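Local coordinates for protein pseudouridine synthase (Pyrococcus abyssi, PDB 2AUS) that probably isomerises specific uridines in RNA to pseudouridine, as the archaeal Cbf5 member of the TruB family of pseudouridine synthases, at residues A267-I281 and T306-V320. Sequence-based numbering, arbitrary orientation.
Sequences ANLTVPGIVKLNAGI and TQEMIERSKGIAVDV
Thr306 and Met309, on helix 306-311, meet the strand 274-278 and the turn after it, while strand 316-320 pairs with 269-270; both contacts lie within the PUA domain, a barrel-like beta fold with 269-270 as an outer strand. The case illustrates how a short helix can be held by hydrogen bonds at its first residue and packed through one apolar face. With its hydroxyl beside its own backbone N (chi1 -72°), Thr306 donates through OG1 to Asn278 O at 2.7 Å, in the carbonyl plane, and the same OG1 accepts from Ile281 N at 2.9 Å. A valine here would probably leave both backbone groups without this partner and weaken the hold of the turn on the helix. Thr306 N also donates to Ile281 O (2.9 Å). One turn on, Met309 crosses Ile274 at about a right angle, and its SD lies 3.6 Å from Leu277 CD2. The bend at chi3 carries CE to Ile281 CG2. Ile274 CD1 touches both the sulfur and Ala317 CB, the latter at 3.7 Å, joining the helix packing to the strand pair. There a classic beta bulge sets Ala317 and Val318 opposite Leu269, whose carbonyl O accepts from both amides. At the far end Asn268 turns its amide so that OD1 takes Val320 N from above the carbonyl plane, 3.0 Å away, and a water bridges that OD1 to Val320 O.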
loop_
_atom_site.group_PDB
_atom_site.type_symbol
_atom_site.label_atom_id
_atom_site.label_comp_id
_atom_site.label_asym_id
_atom_site.label_seq_id
_atom_site.Cartn_x
_atom_site.Cartn_y
_atom_site.Cartn_z
ATOM N N ALA A 267 12.730 44.803 0.629
ATOM C CA ALA A 267 12.602 45.827 -0.404
ATOM C C ALA A 267 12.511 45.231 -1.801
ATOM O O ALA A 267 12.872 44.073 -2.022
ATOM C CB ALA A 267 13.782 46.779 -0.341
ATOM N N ASN A 268 12.004 46.018 -2.741
ATOM C CA ASN A 268 11.932 45.570 -4.121
ATOM C C ASN A 268 13.297 45.887 -4.709
ATOM O O ASN A 268 14.023 46.717 -4.173
ATOM C CB ASN A 268 10.848 46.319 -4.896
ATOM C CG ASN A 268 9.461 45.814 -4.585
ATOM O OD1 ASN A 268 9.248 44.611 -4.432
ATOM N ND2 ASN A 268 8.499 46.731 -4.505
ATOM N N LEU A 269 13.654 45.236 -5.807
ATOM C CA LEU A 269 14.957 45.483 -6.422
ATOM C C LEU A 269 14.941 46.729 -7.292
ATOM O O LEU A 269 14.073 46.890 -8.148
ATOM C CB LEU A 269 15.372 44.280 -7.278
ATOM C CG LEU A 269 16.663 44.426 -8.089
ATOM C CD1 LEU A 269 17.843 44.558 -7.144
ATOM C CD2 LEU A 269 16.831 43.220 -9.009
ATOM N N THR A 270 15.909 47.611 -7.080
ATOM C CA THR A 270 15.997 48.816 -7.886
ATOM C C THR A 270 17.124 48.631 -8.891
ATOM O O THR A 270 18.055 47.857 -8.663
ATOM C CB THR A 270 16.269 50.068 -7.020
ATOM O OG1 THR A 270 17.514 49.918 -6.331
ATOM C CG2 THR A 270 15.155 50.254 -5.994
ATOM N N VAL A 271 17.021 49.342 -10.005
ATOM C CA VAL A 271 18.000 49.290 -11.088
ATOM C C VAL A 271 19.461 49.433 -10.657
ATOM O O VAL A 271 20.333 48.714 -11.150
ATOM C CB VAL A 271 17.669 50.379 -12.149
ATOM C CG1 VAL A 271 18.735 50.411 -13.244
ATOM C CG2 VAL A 271 16.288 50.103 -12.740
ATOM N N PRO A 272 19.752 50.369 -9.741
ATOM C CA PRO A 272 21.121 50.596 -9.255
ATOM C C PRO A 272 21.775 49.371 -8.611
ATOM O O PRO A 272 22.995 49.319 -8.473
ATOM C CB PRO A 272 20.943 51.731 -8.243
ATOM C CG PRO A 272 19.762 52.476 -8.773
ATOM C CD PRO A 272 18.825 51.359 -9.159
ATOM N N GLY A 273 20.965 48.400 -8.205
ATOM C CA GLY A 273 21.506 47.210 -7.576
ATOM C C GLY A 273 21.857 46.098 -8.553
ATOM O O GLY A 273 22.458 45.095 -8.168
ATOM N N ILE A 274 21.496 46.279 -9.818
ATOM C CA ILE A 274 21.757 45.274 -10.845
ATOM C C ILE A 274 23.189 45.292 -11.379
ATOM O O ILE A 274 23.710 46.338 -11.753
ATOM C CB ILE A 274 20.792 45.463 -12.025
ATOM C CG1 ILE A 274 19.348 45.381 -11.517
ATOM C CG2 ILE A 274 21.071 44.430 -13.105
ATOM C CD1 ILE A 274 18.310 45.698 -12.570
ATOM N N VAL A 275 23.821 44.124 -11.414
ATOM C CA VAL A 275 25.185 44.008 -11.919
ATOM C C VAL A 275 25.141 43.510 -13.367
ATOM O O VAL A 275 25.769 44.082 -14.254
ATOM C CB VAL A 275 26.009 43.027 -11.062
ATOM C CG1 VAL A 275 27.338 42.713 -11.751
ATOM C CG2 VAL A 275 26.252 43.636 -9.679
ATOM N N LYS A 276 24.389 42.441 -13.588
ATOM C CA LYS A 276 24.243 41.860 -14.912
ATOM C C LYS A 276 22.914 41.111 -14.942
ATOM O O LYS A 276 22.355 40.783 -13.888
ATOM C CB LYS A 276 25.405 40.902 -15.189
ATOM C CG LYS A 276 25.558 39.831 -14.135
ATOM C CD LYS A 276 26.913 39.144 -14.217
ATOM C CE LYS A 276 27.024 38.063 -13.163
ATOM N NZ LYS A 276 28.351 37.404 -13.201
ATOM N N LEU A 277 22.407 40.847 -16.143
ATOM C CA LEU A 277 21.139 40.151 -16.300
ATOM C C LEU A 277 20.986 39.479 -17.658
ATOM O O LEU A 277 21.727 39.763 -18.596
ATOM C CB LEU A 277 19.953 41.103 -16.076
ATOM C CG LEU A 277 19.920 42.583 -16.501
ATOM C CD1 LEU A 277 20.761 42.858 -17.724
ATOM C CD2 LEU A 277 18.461 42.980 -16.733
ATOM N N ASN A 278 20.024 38.570 -17.748
ATOM C CA ASN A 278 19.759 37.868 -18.993
ATOM C C ASN A 278 19.053 38.800 -19.962
ATOM O O ASN A 278 18.332 39.721 -19.555
ATOM C CB ASN A 278 18.872 36.652 -18.740
ATOM C CG ASN A 278 19.634 35.488 -18.166
ATOM O OD1 ASN A 278 19.117 34.755 -17.330
ATOM N ND2 ASN A 278 20.873 35.301 -18.621
ATOM N N ALA A 279 19.276 38.568 -21.247
ATOM C CA ALA A 279 18.626 39.363 -22.272
ATOM C C ALA A 279 17.212 38.815 -22.396
ATOM O O ALA A 279 16.885 37.774 -21.821
ATOM C CB ALA A 279 19.359 39.205 -23.598
ATOM N N GLY A 280 16.374 39.521 -23.146
ATOM C CA GLY A 280 15.015 39.061 -23.373
ATOM C C GLY A 280 14.034 39.091 -22.223
ATOM O O GLY A 280 12.975 38.474 -22.318
ATOM N N ILE A 281 14.364 39.774 -21.133
ATOM C CA ILE A 281 13.423 39.846 -20.022
ATOM C C ILE A 281 12.438 40.951 -20.364
ATOM O O ILE A 281 12.829 42.000 -20.872
ATOM C CB ILE A 281 14.100 40.222 -18.688
ATOM C CG1 ILE A 281 14.987 39.079 -18.200
ATOM C CG2 ILE A 281 13.038 40.555 -17.644
ATOM C CD1 ILE A 281 15.748 39.431 -16.932
ATOM N N THR A 306 14.785 43.999 -20.128
ATOM C CA THR A 306 16.233 43.949 -19.987
ATOM C C THR A 306 16.844 45.261 -20.449
ATOM O O THR A 306 17.708 45.826 -19.775
ATOM C CB THR A 306 16.852 42.817 -20.835
ATOM O OG1 THR A 306 16.539 41.549 -20.250
ATOM C CG2 THR A 306 18.358 42.975 -20.908
ATOM N N GLN A 307 16.394 45.735 -21.606
ATOM C CA GLN A 307 16.910 46.969 -22.181
ATOM C C GLN A 307 16.702 48.158 -21.252
ATOM O O GLN A 307 17.607 48.970 -21.059
ATOM C CB GLN A 307 16.244 47.243 -23.534
ATOM C CG GLN A 307 16.906 48.362 -24.322
ATOM C CD GLN A 307 18.406 48.157 -24.468
ATOM O OE1 GLN A 307 18.862 47.088 -24.877
ATOM N NE2 GLN A 307 19.182 49.186 -24.134
ATOM N N GLU A 308 15.506 48.269 -20.689
ATOM C CA GLU A 308 15.215 49.361 -19.772
ATOM C C GLU A 308 16.097 49.276 -18.528
ATOM O O GLU A 308 16.594 50.292 -18.037
ATOM C CB GLU A 308 13.733 49.336 -19.385
ATOM C CG GLU A 308 12.855 50.141 -20.328
ATOM C CD GLU A 308 11.432 49.623 -20.408
ATOM O OE1 GLU A 308 10.878 49.232 -19.359
ATOM O OE2 GLU A 308 10.866 49.620 -21.527
ATOM N N MET A 309 16.305 48.064 -18.024
ATOM C CA MET A 309 17.135 47.884 -16.839
ATOM C C MET A 309 18.577 48.299 -17.102
ATOM O O MET A 309 19.270 48.786 -16.204
ATOM C CB MET A 309 17.070 46.432 -16.351
ATOM C CG MET A 309 15.745 46.091 -15.689
ATOM S SD MET A 309 15.674 44.437 -14.984
ATOM C CE MET A 309 14.328 43.707 -15.929
ATOM N N ILE A 310 19.026 48.121 -18.339
ATOM C CA ILE A 310 20.383 48.497 -18.695
ATOM C C ILE A 310 20.481 49.999 -18.955
ATOM O O ILE A 310 21.420 50.654 -18.498
ATOM C CB ILE A 310 20.855 47.755 -19.952
ATOM C CG1 ILE A 310 20.816 46.247 -19.711
ATOM C CG2 ILE A 310 22.270 48.190 -20.308
ATOM C CD1 ILE A 310 21.072 45.434 -20.951
ATOM N N GLU A 311 19.500 50.540 -19.672
ATOM C CA GLU A 311 19.491 51.964 -20.007
ATOM C C GLU A 311 19.234 52.877 -18.813
ATOM O O GLU A 311 20.045 53.749 -18.507
ATOM C CB GLU A 311 18.439 52.251 -21.083
ATOM C CG GLU A 311 18.599 51.440 -22.351
ATOM C CD GLU A 311 17.475 51.681 -23.343
ATOM O OE1 GLU A 311 16.291 51.584 -22.945
ATOM O OE2 GLU A 311 17.779 51.967 -24.522
ATOM N N ARG A 312 18.096 52.681 -18.152
ATOM C CA ARG A 312 17.729 53.497 -17.001
ATOM C C ARG A 312 18.744 53.376 -15.880
ATOM O O ARG A 312 19.617 52.510 -15.910
ATOM C CB ARG A 312 16.333 53.113 -16.506
ATOM C CG ARG A 312 15.255 53.389 -17.542
ATOM C CD ARG A 312 13.888 52.889 -17.113
ATOM N NE ARG A 312 12.898 53.084 -18.171
ATOM C CZ ARG A 312 11.691 52.526 -18.182
ATOM N NH1 ARG A 312 11.312 51.731 -17.186
ATOM N NH2 ARG A 312 10.864 52.753 -19.195
ATOM N N SER A 313 18.634 54.257 -14.893
ATOM C CA SER A 313 19.559 54.251 -13.769
ATOM C C SER A 313 18.810 54.284 -12.451
ATOM O O SER A 313 19.421 54.296 -11.383
ATOM C CB SER A 313 20.494 55.459 -13.852
ATOM O OG SER A 313 19.756 56.672 -13.821
ATOM N N LYS A 314 17.483 54.306 -12.532
ATOM C CA LYS A 314 16.653 54.337 -11.338
ATOM C C LYS A 314 15.306 53.672 -11.568
ATOM O O LYS A 314 14.961 53.312 -12.695
ATOM C CB LYS A 314 16.458 55.784 -10.872
ATOM C CG LYS A 314 15.940 56.725 -11.947
ATOM C CD LYS A 314 16.082 58.186 -11.523
ATOM C CE LYS A 314 17.547 58.548 -11.273
ATOM N NZ LYS A 314 17.737 59.955 -10.798
ATOM N N GLY A 315 14.553 53.502 -10.488
ATOM C CA GLY A 315 13.248 52.879 -10.587
ATOM C C GLY A 315 13.264 51.443 -10.104
ATOM O O GLY A 315 14.330 50.851 -9.914
ATOM N N ILE A 316 12.075 50.887 -9.896
ATOM C CA ILE A 316 11.937 49.514 -9.445
ATOM C C ILE A 316 12.066 48.579 -10.642
ATOM O O ILE A 316 11.302 48.672 -11.605
ATOM C CB ILE A 316 10.580 49.298 -8.765
ATOM C CG1 ILE A 316 10.502 50.175 -7.513
ATOM C CG2 ILE A 316 10.394 47.828 -8.404
ATOM C CD1 ILE A 316 9.171 50.106 -6.797
ATOM N N ALA A 317 13.049 47.688 -10.588
ATOM C CA ALA A 317 13.265 46.752 -11.679
ATOM C C ALA A 317 12.441 45.488 -11.471
ATOM O O ALA A 317 11.948 44.895 -12.429
ATOM C CB ALA A 317 14.743 46.410 -11.785
ATOM N N VAL A 318 12.285 45.074 -10.220
ATOM C CA VAL A 318 11.516 43.871 -9.930
ATOM C C VAL A 318 10.637 43.969 -8.693
ATOM O O VAL A 318 11.073 44.445 -7.642
ATOM C CB VAL A 318 12.434 42.643 -9.720
ATOM C CG1 VAL A 318 11.583 41.406 -9.443
ATOM C CG2 VAL A 318 13.317 42.424 -10.941
ATOM N N ASP A 319 9.397 43.510 -8.828
ATOM C CA ASP A 319 8.475 43.483 -7.705
ATOM C C ASP A 319 8.648 42.114 -7.068
ATOM O O ASP A 319 8.138 41.114 -7.570
ATOM C CB ASP A 319 7.029 43.669 -8.164
ATOM C CG ASP A 319 6.529 45.079 -7.931
ATOM O OD1 ASP A 319 6.720 45.592 -6.807
ATOM O OD2 ASP A 319 5.939 45.673 -8.858
ATOM N N VAL A 320 9.387 42.075 -5.966
ATOM C CA VAL A 320 9.666 40.825 -5.271
ATOM C C VAL A 320 8.418 40.173 -4.694
ATOM O O VAL A 320 7.674 40.792 -3.936
ATOM C CB VAL A 320 10.706 41.057 -4.154
ATOM C CG1 VAL A 320 10.965 39.761 -3.404
ATOM C CG2 VAL A 320 12.000 41.595 -4.759
HETATM O O HOH W 1 7.605 43.442 -2.657
#